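Local coordinates for histidine--tRNA ligase (Thermus thermophilus, PDB 1H4V), which catalyses the ATP-dependent attachment of L-histidine to tRNA(His), releasing AMP and diphosphate, at residues K327-V341 with L355-G369. Residues are numbered along the deposited sequence; the frame is centred on the assembly and turned at random.
Sequences KGPDLYLIPLTEEAV and LRAEYALAPRKPAKG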
loop_
_atom_site.group_PDB
_atom_site.type_symbol
_atom_site.label_atom_id
_atom_site.label_comp_id
_atom_site.label_asym_id
_atom_site.label_seq_id
_atom_site.Cartn_x
_atom_site.Cartn_y
_atom_site.Cartn_z
ATOM N N LYS A 327 17.638 4.809 10.591
ATOM C CA LYS A 327 17.912 5.018 12.006
ATOM C C LYS A 327 18.205 3.670 12.665
ATOM O O LYS A 327 17.693 2.634 12.239
ATOM C CB LYS A 327 16.720 5.678 12.705
ATOM C CG LYS A 327 17.097 6.320 14.035
ATOM C CD LYS A 327 15.924 6.402 14.996
ATOM C CE LYS A 327 15.529 5.012 15.485
ATOM N NZ LYS A 327 14.486 5.049 16.553
ATOM N N GLY A 328 19.041 3.691 13.699
ATOM C CA GLY A 328 19.384 2.467 14.401
ATOM C C GLY A 328 18.516 2.239 15.625
ATOM O O GLY A 328 17.751 3.112 16.018
ATOM N N PRO A 329 18.605 1.064 16.252
ATOM C CA PRO A 329 17.784 0.810 17.433
ATOM C C PRO A 329 18.221 1.689 18.597
ATOM O O PRO A 329 19.343 2.198 18.611
ATOM C CB PRO A 329 18.042 -0.665 17.709
ATOM C CG PRO A 329 19.465 -0.808 17.308
ATOM C CD PRO A 329 19.494 -0.077 15.986
ATOM N N ASP A 330 17.330 1.870 19.565
ATOM C CA ASP A 330 17.658 2.664 20.741
ATOM C C ASP A 330 18.607 1.867 21.630
ATOM O O ASP A 330 19.430 2.441 22.334
ATOM C CB ASP A 330 16.393 3.017 21.528
ATOM C CG ASP A 330 15.452 3.914 20.746
ATOM O OD1 ASP A 330 15.933 4.882 20.123
ATOM O OD2 ASP A 330 14.233 3.660 20.760
ATOM N N LEU A 331 18.497 0.543 21.581
ATOM C CA LEU A 331 19.339 -0.327 22.393
ATOM C C LEU A 331 19.704 -1.634 21.686
ATOM O O LEU A 331 18.831 -2.333 21.163
ATOM C CB LEU A 331 18.618 -0.653 23.708
ATOM C CG LEU A 331 19.261 -1.673 24.665
ATOM C CD1 LEU A 331 20.527 -1.077 25.268
ATOM C CD2 LEU A 331 18.273 -2.048 25.783
ATOM N N TYR A 332 20.997 -1.953 21.664
ATOM C CA TYR A 332 21.475 -3.198 21.076
ATOM C C TYR A 332 22.158 -3.980 22.199
ATOM O O TYR A 332 23.251 -3.628 22.647
ATOM C CB TYR A 332 22.472 -2.944 19.947
ATOM C CG TYR A 332 22.774 -4.196 19.156
ATOM C CD1 TYR A 332 21.803 -4.777 18.344
ATOM C CD2 TYR A 332 24.004 -4.835 19.267
ATOM C CE1 TYR A 332 22.045 -5.971 17.667
ATOM C CE2 TYR A 332 24.257 -6.030 18.594
ATOM C CZ TYR A 332 23.274 -6.592 17.799
ATOM O OH TYR A 332 23.511 -7.786 17.151
ATOM N N LEU A 333 21.494 -5.039 22.650
ATOM C CA LEU A 333 21.970 -5.891 23.740
ATOM C C LEU A 333 22.962 -6.964 23.329
ATOM O O LEU A 333 22.719 -7.732 22.401
ATOM C CB LEU A 333 20.781 -6.560 24.422
ATOM C CG LEU A 333 20.039 -5.676 25.416
ATOM C CD1 LEU A 333 18.623 -6.187 25.630
ATOM C CD2 LEU A 333 20.826 -5.647 26.720
ATOM N N ILE A 334 24.078 -7.027 24.050
ATOM C CA ILE A 334 25.121 -8.004 23.760
ATOM C C ILE A 334 25.221 -9.023 24.896
ATOM O O ILE A 334 25.680 -8.701 25.997
ATOM C CB ILE A 334 26.510 -7.327 23.599
ATOM C CG1 ILE A 334 26.514 -6.410 22.384
ATOM C CG2 ILE A 334 27.611 -8.378 23.477
ATOM C CD1 ILE A 334 25.739 -5.155 22.564
ATOM N N PRO A 335 24.778 -10.268 24.653
ATOM C CA PRO A 335 24.856 -11.297 25.699
ATOM C C PRO A 335 26.304 -11.783 25.734
ATOM O O PRO A 335 26.912 -11.983 24.688
ATOM C CB PRO A 335 23.883 -12.374 25.207
ATOM C CG PRO A 335 23.956 -12.244 23.720
ATOM C CD PRO A 335 24.017 -10.747 23.485
ATOM N N LEU A 336 26.875 -11.935 26.923
ATOM C CA LEU A 336 28.261 -12.384 27.018
ATOM C C LEU A 336 28.369 -13.891 27.186
ATOM O O LEU A 336 29.372 -14.492 26.806
ATOM C CB LEU A 336 28.970 -11.656 28.159
ATOM C CG LEU A 336 28.957 -10.146 27.927
ATOM C CD1 LEU A 336 29.626 -9.426 29.086
ATOM C CD2 LEU A 336 29.663 -9.843 26.617
ATOM N N THR A 337 27.341 -14.502 27.758
ATOM C CA THR A 337 27.340 -15.948 27.924
ATOM C C THR A 337 26.149 -16.486 27.149
ATOM O O THR A 337 25.289 -15.719 26.708
ATOM C CB THR A 337 27.199 -16.382 29.408
ATOM O OG1 THR A 337 25.940 -15.933 29.926
ATOM C CG2 THR A 337 28.332 -15.810 30.240
ATOM N N GLU A 338 26.098 -17.805 26.996
ATOM C CA GLU A 338 25.023 -18.453 26.273
ATOM C C GLU A 338 23.699 -18.314 27.014
ATOM O O GLU A 338 22.649 -18.192 26.392
ATOM C CB GLU A 338 25.347 -19.931 26.070
ATOM C CG GLU A 338 24.446 -20.603 25.051
ATOM C CD GLU A 338 24.759 -20.179 23.621
ATOM O OE1 GLU A 338 23.872 -20.334 22.752
ATOM O OE2 GLU A 338 25.889 -19.705 23.362
ATOM N N GLU A 339 23.744 -18.341 28.341
ATOM C CA GLU A 339 22.522 -18.210 29.135
ATOM C C GLU A 339 21.972 -16.788 29.047
ATOM O O GLU A 339 20.770 -16.570 29.206
ATOM C CB GLU A 339 22.778 -18.549 30.611
ATOM C CG GLU A 339 21.557 -18.331 31.508
ATOM C CD GLU A 339 21.888 -18.280 33.000
ATOM O OE1 GLU A 339 20.985 -17.905 33.785
ATOM O OE2 GLU A 339 23.036 -18.607 33.392
ATOM N N ALA A 340 22.855 -15.830 28.784
ATOM C CA ALA A 340 22.465 -14.433 28.693
ATOM C C ALA A 340 21.716 -14.099 27.395
ATOM O O ALA A 340 21.047 -13.071 27.307
ATOM C CB ALA A 340 23.695 -13.552 28.837
ATOM N N VAL A 341 21.831 -14.967 26.395
ATOM C CA VAL A 341 21.155 -14.769 25.113
ATOM C C VAL A 341 19.644 -14.669 25.352
ATOM O O VAL A 341 18.985 -13.752 24.875
ATOM C CB VAL A 341 21.433 -15.947 24.163
ATOM C CG1 VAL A 341 20.603 -15.806 22.894
ATOM C CG2 VAL A 341 22.908 -16.020 23.841
ATOM N N LEU A 355 10.366 1.350 22.871
ATOM C CA LEU A 355 11.756 1.578 22.513
ATOM C C LEU A 355 12.124 0.523 21.490
ATOM O O LEU A 355 11.557 -0.562 21.501
ATOM C CB LEU A 355 12.636 1.421 23.755
ATOM C CG LEU A 355 13.412 2.595 24.351
ATOM C CD1 LEU A 355 12.654 3.906 24.215
ATOM C CD2 LEU A 355 13.682 2.277 25.810
ATOM N N ARG A 356 13.043 0.838 20.586
ATOM C CA ARG A 356 13.485 -0.157 19.623
ATOM C C ARG A 356 14.702 -0.839 20.261
ATOM O O ARG A 356 15.774 -0.240 20.387
ATOM C CB ARG A 356 13.865 0.502 18.302
ATOM C CG ARG A 356 14.352 -0.486 17.248
ATOM C CD ARG A 356 14.575 0.191 15.905
ATOM N NE ARG A 356 15.431 -0.610 15.044
ATOM C CZ ARG A 356 15.999 -0.161 13.930
ATOM N NH1 ARG A 356 15.795 1.088 13.536
ATOM N NH2 ARG A 356 16.793 -0.956 13.219
ATOM N N ALA A 357 14.531 -2.085 20.682
ATOM C CA ALA A 357 15.619 -2.814 21.328
ATOM C C ALA A 357 15.922 -4.123 20.622
ATOM O O ALA A 357 15.040 -4.960 20.440
ATOM C CB ALA A 357 15.269 -3.076 22.791
ATOM N N GLU A 358 17.178 -4.292 20.226
ATOM C CA GLU A 358 17.599 -5.498 19.537
ATOM C C GLU A 358 18.681 -6.218 20.321
ATOM O O GLU A 358 19.237 -5.679 21.274
ATOM C CB GLU A 358 18.079 -5.147 18.128
ATOM C CG GLU A 358 16.951 -4.623 17.243
ATOM C CD GLU A 358 17.426 -4.144 15.880
ATOM O OE1 GLU A 358 18.070 -4.938 15.160
ATOM O OE2 GLU A 358 17.146 -2.973 15.531
ATOM N N TYR A 359 18.986 -7.441 19.918
ATOM C CA TYR A 359 19.979 -8.224 20.629
ATOM C C TYR A 359 20.655 -9.231 19.709
ATOM O O TYR A 359 20.078 -9.653 18.713
ATOM C CB TYR A 359 19.290 -8.960 21.778
ATOM C CG TYR A 359 18.179 -9.868 21.299
ATOM C CD1 TYR A 359 18.459 -11.141 20.794
ATOM C CD2 TYR A 359 16.856 -9.427 21.270
ATOM C CE1 TYR A 359 17.454 -11.941 20.264
ATOM C CE2 TYR A 359 15.843 -10.223 20.743
ATOM C CZ TYR A 359 16.152 -11.476 20.239
ATOM O OH TYR A 359 15.166 -12.245 19.668
ATOM N N ALA A 360 21.879 -9.616 20.052
ATOM C CA ALA A 360 22.620 -10.592 19.265
ATOM C C ALA A 360 22.163 -11.967 19.737
ATOM O O ALA A 360 21.843 -12.143 20.914
ATOM C CB ALA A 360 24.124 -10.423 19.497
ATOM N N LEU A 361 22.125 -12.933 18.824
ATOM C CA LEU A 361 21.694 -14.284 19.176
ATOM C C LEU A 361 22.785 -15.192 19.718
ATOM O O LEU A 361 22.489 -16.274 20.217
ATOM C CB LEU A 361 21.045 -14.975 17.982
ATOM C CG LEU A 361 19.522 -14.936 17.916
ATOM C CD1 LEU A 361 19.059 -15.764 16.708
ATOM C CD2 LEU A 361 18.934 -15.488 19.210
ATOM N N ALA A 362 24.039 -14.775 19.616
ATOM C CA ALA A 362 25.139 -15.593 20.118
ATOM C C ALA A 362 26.052 -14.757 20.995
ATOM O O ALA A 362 26.103 -13.538 20.862
ATOM C CB ALA A 362 25.935 -16.179 18.954
ATOM N N PRO A 363 26.777 -15.400 21.924
ATOM C CA PRO A 363 27.673 -14.619 22.784
ATOM C C PRO A 363 28.842 -14.089 21.963
ATOM O O PRO A 363 29.085 -14.543 20.845
ATOM C CB PRO A 363 28.139 -15.637 23.822
ATOM C CG PRO A 363 27.014 -16.637 23.862
ATOM C CD PRO A 363 26.672 -16.789 22.401
ATOM N N ARG A 364 29.551 -13.119 22.521
ATOM C CA ARG A 364 30.721 -12.546 21.876
ATOM C C ARG A 364 31.442 -11.685 22.908
ATOM O O ARG A 364 30.897 -11.390 23.968
ATOM C CB ARG A 364 30.321 -11.710 20.650
ATOM C CG ARG A 364 29.463 -10.505 20.962
ATOM C CD ARG A 364 28.012 -10.707 20.541
ATOM N NE ARG A 364 27.805 -10.527 19.103
ATOM C CZ ARG A 364 27.496 -11.506 18.257
ATOM N NH1 ARG A 364 27.357 -12.751 18.695
ATOM N NH2 ARG A 364 27.313 -11.235 16.973
ATOM N N LYS A 365 32.676 -11.302 22.608
ATOM C CA LYS A 365 33.444 -10.477 23.529
ATOM C C LYS A 365 32.790 -9.097 23.618
ATOM O O LYS A 365 32.169 -8.631 22.655
ATOM C CB LYS A 365 34.888 -10.340 23.042
ATOM C CG LYS A 365 35.618 -11.663 22.841
ATOM C CD LYS A 365 35.744 -12.435 24.139
ATOM C CE LYS A 365 36.658 -13.639 23.967
ATOM N NZ LYS A 365 38.025 -13.230 23.526
ATOM N N PRO A 366 32.923 -8.427 24.777
ATOM C CA PRO A 366 32.335 -7.100 24.972
ATOM C C PRO A 366 32.734 -6.125 23.877
ATOM O O PRO A 366 31.897 -5.407 23.338
ATOM C CB PRO A 366 32.880 -6.681 26.335
ATOM C CG PRO A 366 33.007 -7.976 27.052
ATOM C CD PRO A 366 33.619 -8.870 25.996
ATOM N N ALA A 367 34.022 -6.116 23.553
ATOM C CA ALA A 367 34.556 -5.217 22.543
ATOM C C ALA A 367 33.950 -5.456 21.170
ATOM O O ALA A 367 33.606 -4.503 20.471
ATOM C CB ALA A 367 36.068 -5.354 22.480
ATOM N N LYS A 368 33.825 -6.720 20.774
ATOM C CA LYS A 368 33.241 -7.031 19.475
ATOM C C LYS A 368 31.759 -6.637 19.463
ATOM O O LYS A 368 31.257 -6.101 18.479
ATOM C CB LYS A 368 33.378 -8.521 19.166
ATOM C CG LYS A 368 34.770 -9.077 19.422
ATOM C CD LYS A 368 35.844 -8.329 18.649
ATOM C CE LYS A 368 37.225 -8.851 19.022
ATOM N NZ LYS A 368 37.488 -8.721 20.490
ATOM N N GLY A 369 31.068 -6.901 20.566
ATOM C CA GLY A 369 29.663 -6.560 20.645
ATOM C C GLY A 369 29.469 -5.065 20.522
ATOM O O GLY A 369 28.618 -4.597 19.769
HETATM O O HOH W 1 21.485 -18.802 21.567
#
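Arg356 lies across Pro329, its guanidinium resting with one face over Pro329 N. The Arg356 side chain is extended, with CG anti to the backbone N (chi1 179°), and brings Arg356 NH1 to Lys327 O in a bent bond of 2.8 Å. Within its own segment, Arg356 grips Glu358 OE2 side-on with NE and NH2. The proline ring lies against both partners of this pair: Pro329 CB is 3.7 Å from Arg356 CG and 3.3 Å from Glu358 OE2. Arg356 N makes a straight bond to Asp330 OD2 (174°). An alanine in place of Arg356 would probably leave Glu358 without this charge partner, lose the bond to Lys327 O and strip one cover from Pro329. Strands 331-335 and 357-359 run parallel, joined through helix 338-351 as a beta-alpha-beta unit of the anticodon-binding domain. The Tyr332 ring meets Glu358 CB at its edge. Gly369 makes a hollow for Ile334, whose CG1 lies 3.6 Å from Gly369 CA; a CB there would clash with Ile334 CG2. Pro363 is a bump against Leu336 O, Thr337 C and Glu338 OE2. The middle of the contact rests on backbone bonds and apolar packing, so it depends little on charge; the Arg356 end relies on polar groups.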